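Local atomic coordinates of R.MvaI (Kocuria varians, PDB entry 2OA9), a protein that probably cleaves double-stranded DNA at a specific target sequence as a metal-dependent restriction endonuclease, working as a monomer that recognises its site asymmetrically. Residues E6-N9 with L10-A14; E58-T61 with H62-A66. All coordinates share one frame; numbering follows the deposited sequence.

Contact 1. Residues E6-N9 with L10-A14; sequences EYLN and LLKEA
K12 lays its side chain back over L8, one turn earlier in the alpha-helix that opens the fold, residues 6-19. Its CB starts 3.5 Å from L8 O, and CG, anti to the carbonyl carbon (chi1 -66°), comes slightly nearer to the same oxygen, 3.3 Å away. CD continues past that oxygen and comes 4.0 Å from L8 CG. CE then sits 3.5 Å from L8 CG, tight for two carbons, and NZ finishes beside a methyl, 3.4 Å from L8 CD2. Beyond CG the lysine is extended, which carries NZ past the leucine's branch point to that methyl. The two side chains cross obliquely. L8 suits this place because its branched apolar end can meet the methylenes of K12 and also pack on L189 and T191 of strand 179-192.

The backbone bonds are those of a regular helix, from L10 N to E6 O, L11 N to Y7 O, K12 N to L8 O and E13 N to N9 O; that of K12 is close to straight, with an N-H...O angle of 170°. The amides of residues 10 to 13 thus each reach four residues back, whereas L8 N is met by S5 OG.

L11, a buried leucine, joins L8 against L189 and also meets I57, while A14, small enough for a close approach, lies against L42, E45 and L49 of helix 33-49. Y7 adds an aromatic wall beside P52 and Y165, and its hydroxyl is hydrogen-bonded to the backbone oxygen of D53, a calcium-site residue in another crystal structure of this protein. The CD2 methyl of L11 approaches the Y7 ring obliquely, 4.5 Å from CE2 of Y7.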
# COMPACT_ATOMS: atom_id res chain seq x y z
N GLU A 6 -5.97 14.00 -19.08
CA GLU A 6 -6.93 13.40 -20.01
C GLU A 6 -7.43 12.08 -19.49
O GLU A 6 -8.60 11.77 -19.57
CB GLU A 6 -6.33 13.17 -21.41
CG GLU A 6 -5.76 14.38 -22.10
CD GLU A 6 -5.80 14.26 -23.61
OE1 GLU A 6 -5.21 13.30 -24.13
OE2 GLU A 6 -6.40 15.12 -24.27
N TYR A 7 -6.54 11.28 -18.95
CA TYR A 7 -6.93 9.95 -18.48
C TYR A 7 -7.90 10.05 -17.30
O TYR A 7 -8.94 9.39 -17.26
CB TYR A 7 -5.70 9.12 -18.09
CG TYR A 7 -6.03 7.72 -17.69
CD1 TYR A 7 -6.25 6.75 -18.65
CD2 TYR A 7 -6.11 7.36 -16.37
CE1 TYR A 7 -6.56 5.44 -18.31
CE2 TYR A 7 -6.40 6.04 -16.01
CZ TYR A 7 -6.62 5.10 -17.00
OH TYR A 7 -6.90 3.79 -16.65
N LEU A 8 -7.54 10.90 -16.35
CA LEU A 8 -8.38 11.10 -15.21
C LEU A 8 -9.74 11.64 -15.59
O LEU A 8 -10.76 11.27 -14.99
CB LEU A 8 -7.67 12.04 -14.23
CG LEU A 8 -8.37 12.23 -12.89
CD1 LEU A 8 -8.67 10.89 -12.20
CD2 LEU A 8 -7.55 13.10 -11.99
N ASN A 9 -9.81 12.54 -16.57
CA ASN A 9 -11.09 13.04 -17.02
C ASN A 9 -12.00 11.89 -17.45
O ASN A 9 -13.18 11.85 -17.07
CB ASN A 9 -10.90 14.03 -18.17
CG ASN A 9 -12.23 14.42 -18.91
OD1 ASN A 9 -13.04 15.10 -18.35
ND2 ASN A 9 -12.36 14.01 -20.14
N LEU A 10 -11.45 10.96 -18.21
CA LEU A 10 -12.21 9.80 -18.71
C LEU A 10 -12.60 8.83 -17.59
O LEU A 10 -13.71 8.33 -17.55
CB LEU A 10 -11.44 9.04 -19.81
CG LEU A 10 -11.40 9.83 -21.12
CD1 LEU A 10 -10.43 9.22 -22.11
CD2 LEU A 10 -12.79 9.97 -21.75
N LEU A 11 -11.68 8.56 -16.68
CA LEU A 11 -11.94 7.69 -15.55
C LEU A 11 -13.03 8.26 -14.66
O LEU A 11 -13.95 7.53 -14.28
CB LEU A 11 -10.66 7.38 -14.80
CG LEU A 11 -10.84 6.57 -13.49
CD1 LEU A 11 -11.44 5.22 -13.84
CD2 LEU A 11 -9.50 6.52 -12.80
N LYS A 12 -12.94 9.55 -14.35
CA LYS A 12 -13.98 10.20 -13.54
C LYS A 12 -15.33 10.13 -14.25
O LYS A 12 -16.32 9.90 -13.61
CB LYS A 12 -13.66 11.64 -13.15
CG LYS A 12 -12.48 11.77 -12.22
CD LYS A 12 -12.13 13.24 -12.02
CE LYS A 12 -11.02 13.50 -11.02
NZ LYS A 12 -10.38 14.83 -11.18
N GLU A 13 -15.34 10.40 -15.56
CA GLU A 13 -16.57 10.31 -16.34
C GLU A 13 -17.17 8.92 -16.28
O GLU A 13 -18.38 8.78 -16.11
CB GLU A 13 -16.34 10.80 -17.77
CG GLU A 13 -17.52 10.63 -18.73
CD GLU A 13 -17.31 11.27 -20.09
OE1 GLU A 13 -16.19 11.67 -20.43
OE2 GLU A 13 -18.34 11.40 -20.82
N ALA A 14 -16.32 7.91 -16.41
CA ALA A 14 -16.76 6.52 -16.37
C ALA A 14 -17.39 6.19 -15.01
O ALA A 14 -18.46 5.61 -14.94
CB ALA A 14 -15.60 5.59 -16.69

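Contact 2. Residues E58-T61 with H62-A66. With CD (cadmium ion), chain E.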
# COMPACT_ATOMS: atom_id res chain seq x y z
N GLU A 58 -8.03 -0.99 -8.17
CA GLU A 58 -8.64 -1.82 -7.15
C GLU A 58 -9.95 -1.17 -6.70
O GLU A 58 -10.04 0.05 -6.52
CB GLU A 58 -7.70 -2.01 -5.96
CG GLU A 58 -6.56 -2.99 -6.26
CD GLU A 58 -6.27 -3.92 -5.10
OE1 GLU A 58 -5.39 -4.80 -5.25
OE2 GLU A 58 -6.93 -3.77 -4.04
N ILE A 59 -10.96 -2.02 -6.56
CA ILE A 59 -12.30 -1.63 -6.18
C ILE A 59 -12.69 -2.36 -4.92
O ILE A 59 -12.74 -3.59 -4.90
CB ILE A 59 -13.30 -1.99 -7.28
CG1 ILE A 59 -12.86 -1.42 -8.64
CG2 ILE A 59 -14.69 -1.51 -6.91
CD1 ILE A 59 -13.11 0.02 -8.84
N LYS A 60 -13.03 -1.63 -3.87
CA LYS A 60 -13.53 -2.22 -2.63
C LYS A 60 -14.65 -1.37 -2.05
O LYS A 60 -14.70 -0.20 -2.35
CB LYS A 60 -12.41 -2.30 -1.59
CG LYS A 60 -11.16 -3.03 -2.06
CD LYS A 60 -10.62 -3.99 -1.04
CE LYS A 60 -10.51 -5.40 -1.58
NZ LYS A 60 -11.82 -5.82 -2.17
N THR A 61 -15.53 -1.96 -1.24
CA THR A 61 -16.46 -1.17 -0.44
C THR A 61 -15.75 -0.60 0.77
O THR A 61 -14.67 -1.02 1.11
CB THR A 61 -17.67 -1.95 0.04
OG1 THR A 61 -17.23 -2.97 0.94
CG2 THR A 61 -18.38 -2.69 -1.09
N HIS A 62 -16.40 0.35 1.44
CA HIS A 62 -15.82 0.91 2.68
C HIS A 62 -15.67 -0.22 3.68
O HIS A 62 -14.68 -0.28 4.43
CB HIS A 62 -16.70 2.02 3.30
CG HIS A 62 -16.68 3.25 2.39
ND1 HIS A 62 -15.79 4.29 2.57
CD2 HIS A 62 -17.41 3.57 1.28
CE1 HIS A 62 -15.94 5.16 1.59
NE2 HIS A 62 -16.91 4.75 0.81
N GLU A 63 -16.65 -1.13 3.71
CA GLU A 63 -16.60 -2.25 4.63
C GLU A 63 -15.42 -3.19 4.37
O GLU A 63 -14.73 -3.60 5.29
CB GLU A 63 -17.92 -3.01 4.55
CG GLU A 63 -18.06 -4.02 5.65
CD GLU A 63 -19.42 -4.67 5.61
OE1 GLU A 63 -19.60 -5.56 4.75
OE2 GLU A 63 -20.30 -4.25 6.38
N THR A 64 -15.19 -3.52 3.11
CA THR A 64 -14.13 -4.44 2.77
C THR A 64 -12.79 -3.71 2.92
O THR A 64 -11.81 -4.29 3.36
CB THR A 64 -14.36 -5.00 1.39
OG1 THR A 64 -15.56 -5.80 1.37
CG2 THR A 64 -13.23 -5.93 0.99
N ALA A 65 -12.72 -2.44 2.52
CA ALA A 65 -11.50 -1.63 2.68
C ALA A 65 -11.02 -1.61 4.13
O ALA A 65 -9.83 -1.70 4.38
CB ALA A 65 -11.73 -0.23 2.14
N ALA A 66 -11.93 -1.59 5.09
CA ALA A 66 -11.54 -1.50 6.48
C ALA A 66 -10.82 -2.78 6.93
O ALA A 66 -10.04 -2.76 7.86
CB ALA A 66 -12.75 -1.28 7.33
CD CD E . -14.75 4.83 4.57
O HOH W 1 -15.57 -5.06 -1.67
O HOH W 2 -19.29 -4.74 1.52
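T61 caps the helix that follows it: its OG1 accepts the backbone N-H of T64 at 3.0 Å, with an N-H...O angle of 160°. This is the N-cap arrangement, where strand 58-61 gives way to helix 62-66. OG1 lies between the backbone N and the carbonyl carbon (chi1 65°), a rotamer that brings it to the N-H of T64 in the first turn. Threonine suits the spot because its short, beta-branched side chain can stay in a strand and still offer an oxygen to the helix. Two waters join this polar shell: one accepts from T61 N and hydrogen-bonds T64 OG1; the other links T61 OG1, 2.8 Å away, weakly to E63 OE1. The T61 carbonyl begins the regular helical bonding, with A65 N 2.8 Å from T61 O.

Alongside, the bent chain of K60 crosses T64 at about a right angle, its NZ 3.5 Å from the methyl CG2. A65, with only a methyl group, allows the turn to lie close to the strand and to M236 and E237 of helix 236-242.

Further out, the backbone of K60 is hydrogen-bonded to A167 and I169 of parallel strand 166-176. E58-I59-K60 matches the E-X-K of the PD-(D/E)XK nuclease motif; E58 and I59, with D53, hold calcium in another crystal structure, so the strand probably carries the active site, K60 perhaps included.

H62 packs against V168 and S170 and binds a cadmium ion through ND1 at 2.3 Å, with E237 a further ligand. With ND1 taken by the metal, a neutral ring would be expected to carry its proton on NE2.

Overall arrangement
From the N terminus the chain first forms helix 6-19, whose opening turns make contact 1, and only after helix 33-49 does it enter strand 58-61 and contact 2. Each contact joins directly consecutive segments, so neither encloses a long loop; they follow in series, without nesting or crossing. Their centres lie 21 Å apart and their nearest atoms about 7 Å apart, without touching. Helix 33-49 links them, taking A14 of contact 1 and I59 and T61 of contact 2. L8 and L11 of contact 1 rest on strand 179-192, while contact 2 holds strand 58-61 and the turn into helix 62-66; strands 58-61 and 179-192 both pair with strand 166-176.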